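Local structure of variable region-containing chitin-binding protein 3 (Branchiostoma floridae, 1XT5) at residues 3-8 / 109-114; 57-62 / 69-74. The protein probably binds chitin and may hydrolyse it through parts outside this chain, which holds the V-type immunoglobulin domain of an innate immune receptor of amphioxus. All coordinates share one frame; numbering follows the deposited sequence.

Interaction 1: residues 3-8 / 109-114. With SO4 (sulfate ion), chain B.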
loop_
_atom_site.group_PDB
_atom_site.type_symbol
_atom_site.label_atom_id
_atom_site.label_comp_id
_atom_site.label_asym_id
_atom_site.label_seq_id
_atom_site.Cartn_x
_atom_site.Cartn_y
_atom_site.Cartn_z
ATOM N N SER A 3 -13.658 -16.126 2.692
ATOM C CA SER A 3 -12.617 -15.317 2.083
ATOM C C SER A 3 -11.632 -14.885 3.177
ATOM O O SER A 3 -12.097 -14.446 4.233
ATOM C CB SER A 3 -13.237 -14.037 1.548
ATOM O OG SER A 3 -14.291 -14.219 0.598
ATOM N N ILE A 4 -10.324 -15.042 2.926
ATOM C CA ILE A 4 -9.332 -14.627 3.934
ATOM C C ILE A 4 -8.188 -13.894 3.266
ATOM O O ILE A 4 -7.491 -14.410 2.411
ATOM C CB ILE A 4 -8.801 -15.817 4.768
ATOM C CG1 ILE A 4 -9.961 -16.588 5.425
ATOM C CG2 ILE A 4 -7.782 -15.321 5.768
ATOM C CD1 ILE A 4 -9.546 -17.802 6.201
ATOM N N MET A 5 -7.978 -12.661 3.693
ATOM C CA MET A 5 -6.869 -11.829 3.241
ATOM C C MET A 5 -5.610 -12.043 4.016
ATOM O O MET A 5 -5.635 -12.054 5.245
ATOM C CB MET A 5 -7.293 -10.365 3.379
ATOM C CG MET A 5 -6.279 -9.393 2.753
ATOM S SD MET A 5 -6.222 -9.446 0.978
ATOM C CE MET A 5 -7.781 -8.625 0.593
ATOM N N THR A 6 -4.458 -12.130 3.347
ATOM C CA THR A 6 -3.183 -12.152 4.055
ATOM C C THR A 6 -2.195 -11.264 3.312
ATOM O O THR A 6 -1.890 -11.542 2.128
ATOM C CB THR A 6 -2.611 -13.562 4.184
ATOM O OG1 THR A 6 -3.501 -14.388 4.933
ATOM C CG2 THR A 6 -1.263 -13.539 4.934
ATOM N N VAL A 7 -1.700 -10.253 3.977
ATOM C CA VAL A 7 -0.640 -9.381 3.459
ATOM C C VAL A 7 0.684 -9.902 3.957
ATOM O O VAL A 7 0.812 -10.392 5.062
ATOM C CB VAL A 7 -0.912 -7.924 3.924
ATOM C CG1 VAL A 7 0.312 -7.017 3.746
ATOM C CG2 VAL A 7 -2.102 -7.335 3.197
ATOM N N ARG A 8 1.710 -9.802 3.095
ATOM C CA ARG A 8 3.087 -10.091 3.465
ATOM C C ARG A 8 3.991 -8.973 3.016
ATOM O O ARG A 8 3.733 -8.266 2.041
ATOM C CB ARG A 8 3.515 -11.451 2.906
ATOM C CG ARG A 8 2.793 -12.623 3.544
ATOM C CD ARG A 8 3.301 -13.973 2.992
ATOM N NE ARG A 8 2.665 -15.065 3.733
ATOM C CZ ARG A 8 1.604 -15.781 3.784
ATOM N NH1 ARG A 8 0.532 -15.833 2.974
ATOM N NH2 ARG A 8 1.553 -16.676 4.808
ATOM N N CYS A 109 0.796 -1.130 4.434
ATOM C CA CYS A 109 0.205 -1.711 3.235
ATOM C C CYS A 109 -1.043 -2.467 3.706
ATOM O O CYS A 109 -0.928 -3.468 4.391
ATOM C CB CYS A 109 1.198 -2.649 2.586
ATOM S SG CYS A 109 0.491 -3.345 1.065
ATOM N N GLN A 110 -2.195 -1.940 3.358
ATOM C CA GLN A 110 -3.483 -2.498 3.727
ATOM C C GLN A 110 -4.162 -2.976 2.448
ATOM O O GLN A 110 -4.270 -2.232 1.475
ATOM C CB GLN A 110 -4.334 -1.454 4.429
ATOM C CG GLN A 110 -5.713 -1.974 4.804
ATOM C CD GLN A 110 -6.469 -0.902 5.515
ATOM O OE1 GLN A 110 -6.270 -0.660 6.691
ATOM N NE2 GLN A 110 -7.273 -0.171 4.787
ATOM N N VAL A 111 -4.668 -4.205 2.466
ATOM C CA VAL A 111 -5.406 -4.748 1.343
ATOM C C VAL A 111 -6.725 -5.293 1.913
ATOM O O VAL A 111 -6.725 -6.022 2.920
ATOM C CB VAL A 111 -4.624 -5.813 0.575
ATOM C CG1 VAL A 111 -5.384 -6.231 -0.692
ATOM C CG2 VAL A 111 -3.230 -5.346 0.209
ATOM N N ALA A 112 -7.843 -4.924 1.296
ATOM C CA ALA A 112 -9.138 -5.257 1.863
ATOM C C ALA A 112 -10.133 -5.567 0.752
ATOM O O ALA A 112 -10.080 -4.977 -0.329
ATOM C CB ALA A 112 -9.703 -4.085 2.674
ATOM N N GLN A 113 -11.070 -6.443 1.062
ATOM C CA GLN A 113 -12.253 -6.549 0.248
ATOM C C GLN A 113 -12.928 -5.182 0.100
ATOM O O GLN A 113 -12.870 -4.379 1.031
ATOM C CB GLN A 113 -13.259 -7.484 0.863
ATOM C CG GLN A 113 -12.762 -8.894 0.998
ATOM C CD GLN A 113 -13.807 -9.755 1.692
ATOM O OE1 GLN A 113 -14.219 -9.459 2.810
ATOM N NE2 GLN A 113 -14.255 -10.793 1.018
ATOM N N TRP A 114 -13.591 -4.936 -1.002
ATOM C CA TRP A 114 -14.304 -3.670 -1.181
ATOM C C TRP A 114 -15.356 -3.449 -0.091
ATOM O O TRP A 114 -15.587 -2.309 0.304
ATOM C CB TRP A 114 -15.026 -3.606 -2.512
ATOM C CG TRP A 114 -14.149 -3.445 -3.701
ATOM C CD1 TRP A 114 -12.806 -3.394 -3.781
ATOM C CD2 TRP A 114 -14.596 -3.306 -5.062
ATOM N NE1 TRP A 114 -12.369 -3.223 -5.043
ATOM C CE2 TRP A 114 -13.472 -3.174 -5.884
ATOM C CE3 TRP A 114 -15.861 -3.271 -5.652
ATOM C CZ2 TRP A 114 -13.532 -3.024 -7.271
ATOM C CZ3 TRP A 114 -15.941 -3.123 -7.011
ATOM C CH2 TRP A 114 -14.816 -3.003 -7.797
HETATM S S SO4 B . -17.037 -13.680 2.710
HETATM O O1 SO4 B . -18.512 -13.613 2.305
HETATM O O2 SO4 B . -16.279 -12.802 1.807
HETATM O O3 SO4 B . -16.536 -14.988 2.694
HETATM O O4 SO4 B . -16.958 -13.150 4.067
#
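Met5 and Val7 of strand 4-8 face Val111 in segment 109-114 across a gap of 7.6 Å between strand axes, with the strands running nearly antiparallel at 162°. The two strands belong to different sheets, and no clear hydrogen bond joins them directly. Side chains fill the gap. Met5 and Val7 both pack on Val111. The CG of Met5 stands anti to the backbone N (chi1 -172°), and the chain then bends at both later torsions. The bends lay the thioether across Val111 at about a right angle. Met5 CE lies 3.6 Å from Val111 CG1, and Met5 CG sits 3.4 Å from Val111 O. One methyl of Val7, CG2, meets Val111 CG2 at 3.8 Å; the other, CG1, lies 3.8 Å from Cys109 O. Tyr28 of strand 22-31 touches both Met5 and Val111.

At one end the contact turns polar. The side chain of Gln113 runs extended beyond CG. Its NE2, whose strongest partner is Asp33 OD2, also donates to O2 of a sulfate ion at 3.0 Å, in a nearly straight bond (166°). Ser3 OG reaches the same O2 at 2.7 Å, while Ser3 N donates to O3. The sulfate, probably from the crystallisation liquor, thus bridges the two segments; Arg117 and Gln2 bind it as well.

Val7 touches Cys26, which forms a disulfide with Cys109. Two facing sheets, apolar residues between them and a cystine pinning one to the other are the core of the immunoglobulin V-set sandwich.

Interaction 2: residues 57-62 / 69-74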
loop_
_atom_site.group_PDB
_atom_site.type_symbol
_atom_site.label_atom_id
_atom_site.label_comp_id
_atom_site.label_asym_id
_atom_site.label_seq_id
_atom_site.Cartn_x
_atom_site.Cartn_y
_atom_site.Cartn_z
ATOM N N ASN A 57 -7.578 0.456 -6.820
ATOM C CA ASN A 57 -8.210 -0.821 -7.024
ATOM C C ASN A 57 -8.369 -1.063 -8.529
ATOM O O ASN A 57 -8.610 -0.136 -9.277
ATOM C CB ASN A 57 -9.607 -0.935 -6.378
ATOM C CG ASN A 57 -10.600 0.122 -6.787
ATOM O OD1 ASN A 57 -10.692 1.205 -6.244
ATOM N ND2 ASN A 57 -11.406 -0.201 -7.815
ATOM N N TYR A 58 -8.270 -2.316 -8.939
ATOM C CA TYR A 58 -8.681 -2.657 -10.297
ATOM C C TYR A 58 -10.187 -2.404 -10.446
ATOM O O TYR A 58 -10.941 -2.590 -9.487
ATOM C CB TYR A 58 -8.430 -4.140 -10.572
ATOM C CG TYR A 58 -6.969 -4.501 -10.650
ATOM C CD1 TYR A 58 -6.385 -5.341 -9.718
ATOM C CD2 TYR A 58 -6.151 -4.018 -11.649
ATOM C CE1 TYR A 58 -5.064 -5.702 -9.783
ATOM C CE2 TYR A 58 -4.808 -4.364 -11.711
ATOM C CZ TYR A 58 -4.264 -5.186 -10.776
ATOM O OH TYR A 58 -2.931 -5.520 -10.810
ATOM N N ASN A 59 -10.595 -2.026 -11.614
ATOM C CA ASN A 59 -12.008 -1.889 -11.914
ATOM C C ASN A 59 -12.533 -3.243 -12.351
ATOM O O ASN A 59 -11.857 -4.084 -12.923
ATOM C CB ASN A 59 -12.226 -0.844 -12.990
ATOM C CG ASN A 59 -11.905 0.555 -12.439
ATOM O OD1 ASN A 59 -12.105 0.821 -11.261
ATOM N ND2 ASN A 59 -11.454 1.428 -13.341
ATOM N N TRP A 60 -13.824 -3.409 -12.119
ATOM C CA TRP A 60 -14.540 -4.632 -12.442
ATOM C C TRP A 60 -14.619 -4.746 -13.951
ATOM O O TRP A 60 -14.872 -3.734 -14.591
ATOM C CB TRP A 60 -15.951 -4.509 -11.848
ATOM C CG TRP A 60 -16.831 -5.637 -12.158
ATOM C CD1 TRP A 60 -16.846 -6.861 -11.569
ATOM C CD2 TRP A 60 -17.853 -5.650 -13.167
ATOM N NE1 TRP A 60 -17.817 -7.658 -12.140
ATOM C CE2 TRP A 60 -18.450 -6.919 -13.127
ATOM C CE3 TRP A 60 -18.249 -4.637 -14.064
ATOM C CZ2 TRP A 60 -19.483 -7.213 -14.001
ATOM C CZ3 TRP A 60 -19.280 -4.930 -14.934
ATOM C CH2 TRP A 60 -19.834 -6.188 -14.854
ATOM N N GLN A 61 -14.378 -5.957 -14.393
ATOM C CA GLN A 61 -14.320 -6.356 -15.801
ATOM C C GLN A 61 -15.520 -7.238 -16.126
ATOM O O GLN A 61 -16.044 -7.128 -17.232
ATOM C CB GLN A 61 -13.002 -7.037 -16.121
ATOM C CG GLN A 61 -12.179 -6.483 -17.276
ATOM C CD GLN A 61 -11.499 -5.147 -17.093
ATOM O OE1 GLN A 61 -10.940 -4.552 -18.043
ATOM N NE2 GLN A 61 -11.438 -4.502 -15.925
ATOM N N GLY A 62 -15.912 -8.093 -15.192
ATOM C CA GLY A 62 -16.948 -9.070 -15.494
ATOM C C GLY A 62 -16.754 -10.362 -14.713
ATOM O O GLY A 62 -15.677 -10.595 -14.139
ATOM N N GLU A 69 -4.355 -3.538 -15.536
ATOM C CA GLU A 69 -3.709 -2.430 -14.868
ATOM C C GLU A 69 -4.136 -1.058 -15.367
ATOM O O GLU A 69 -4.302 -0.120 -14.578
ATOM C CB GLU A 69 -2.195 -2.568 -14.937
ATOM C CG GLU A 69 -1.497 -1.935 -13.746
ATOM C CD GLU A 69 -1.663 -2.712 -12.463
ATOM O OE1 GLU A 69 -1.688 -3.944 -12.499
ATOM O OE2 GLU A 69 -1.764 -2.055 -11.388
ATOM N N SER A 70 -4.387 -0.976 -16.679
ATOM C CA SER A 70 -4.884 0.238 -17.304
ATOM C C SER A 70 -6.309 0.600 -16.983
ATOM O O SER A 70 -6.734 1.746 -17.235
ATOM C CB SER A 70 -4.687 0.156 -18.850
ATOM O OG SER A 70 -5.590 -0.853 -19.400
ATOM N N ASP A 71 -7.083 -0.318 -16.423
ATOM C CA ASP A 71 -8.475 -0.110 -16.068
ATOM C C ASP A 71 -8.557 -0.228 -14.543
ATOM O O ASP A 71 -8.964 -1.226 -13.994
ATOM C CB ASP A 71 -9.369 -1.137 -16.722
ATOM C CG ASP A 71 -10.843 -0.771 -16.551
ATOM O OD1 ASP A 71 -11.152 0.311 -16.047
ATOM O OD2 ASP A 71 -11.630 -1.635 -17.000
ATOM N N SER A 72 -8.113 0.834 -13.882
ATOM C CA SER A 72 -7.980 0.836 -12.449
ATOM C C SER A 72 -8.124 2.265 -11.948
ATOM O O SER A 72 -7.828 3.217 -12.673
ATOM C CB SER A 72 -6.632 0.274 -12.001
ATOM O OG SER A 72 -5.561 1.039 -12.482
ATOM N N TYR A 73 -8.456 2.375 -10.686
ATOM C CA TYR A 73 -8.364 3.605 -9.891
ATOM C C TYR A 73 -7.025 3.597 -9.176
ATOM O O TYR A 73 -6.716 2.620 -8.512
ATOM C CB TYR A 73 -9.490 3.622 -8.846
ATOM C CG TYR A 73 -9.283 4.679 -7.778
ATOM C CD1 TYR A 73 -9.230 6.006 -8.070
ATOM C CD2 TYR A 73 -9.144 4.277 -6.437
ATOM C CE1 TYR A 73 -9.043 6.964 -7.090
ATOM C CE2 TYR A 73 -8.959 5.250 -5.457
ATOM C CZ TYR A 73 -8.903 6.574 -5.754
ATOM O OH TYR A 73 -8.723 7.505 -4.747
ATOM N N LYS A 74 -6.279 4.691 -9.313
ATOM C CA LYS A 74 -5.033 4.872 -8.582
ATOM C C LYS A 74 -4.929 6.329 -8.205
ATOM O O LYS A 74 -5.055 7.184 -9.090
ATOM C CB LYS A 74 -3.818 4.455 -9.401
ATOM C CG LYS A 74 -3.777 2.987 -9.745
ATOM C CD LYS A 74 -2.462 2.570 -10.398
ATOM C CE LYS A 74 -2.454 1.106 -10.718
ATOM N NZ LYS A 74 -1.190 0.595 -11.266
HETATM O O HOH W 1 -9.151 -4.092 -14.138
HETATM O O HOH W 2 -14.214 -1.797 -16.090
#
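Asn57 and Tyr73 form an antiparallel hydrogen-bonded pair: Asn57 N donates to Tyr73 O and Tyr73 N to Asn57 O, both at 2.9 Å. Tyr58 and Ser72 follow as a non-hydrogen-bonded pair. Asn57 CG sits between its backbone N and carbonyl carbon (chi1 55°), which puts OD1 3.4 Å from CD2 at the Tyr73 ring edge and ND2 on Tyr58 O.

The tight part lies around Tyr58. Its OH donates to Glu69 OE1 at 2.6 Å, on the syn side and 23° out of the carboxylate plane, which stands 74° from the ring. The OH also bonds Ala90 N. Lys74 NZ holds the other oxygen, OE2, through the anti lone pair in a salt bridge. Phe67 packs against the Tyr58 ring.

Asn59 is well held too: its N bonds Asp71 O at 3.0 Å, and its ND2 bonds Asp71 OD1 at 2.9 Å from above the carboxylate plane. The loose, solvent side is Gln61, exposed and only weakly bonded to Asp71 OD2; a water joins OD2 to Trp60 O.

Glu69 is fixed by Tyr58 on OE1 and by Lys74 and the Leu89 N-H on OE2, which probably favours its charged form. Asp71 relies on neutral amides and water, so its outer grip is likely to be softer.

Overall arrangement
Interaction 1 packs one sheet against the other, whereas interaction 2 pairs neighbouring strands at the border of the larger sheet. Strand 105-112 and strands 50-58 and 72-76 all belong to that larger sheet, with strand 38-44 between 105-112 and 50-58. The contact centres are about 17 Å apart. Even so, the two meet through Trp114, which follows strand 105-112. Its CZ2 packs 3.4 Å from Tyr58 O and 3.6 Å from Asn57 ND2. In sequence, residues 57-74 fall between the two halves of interaction 1. The sulfate belongs to interaction 1; interaction 2 has waters at its solvent side instead.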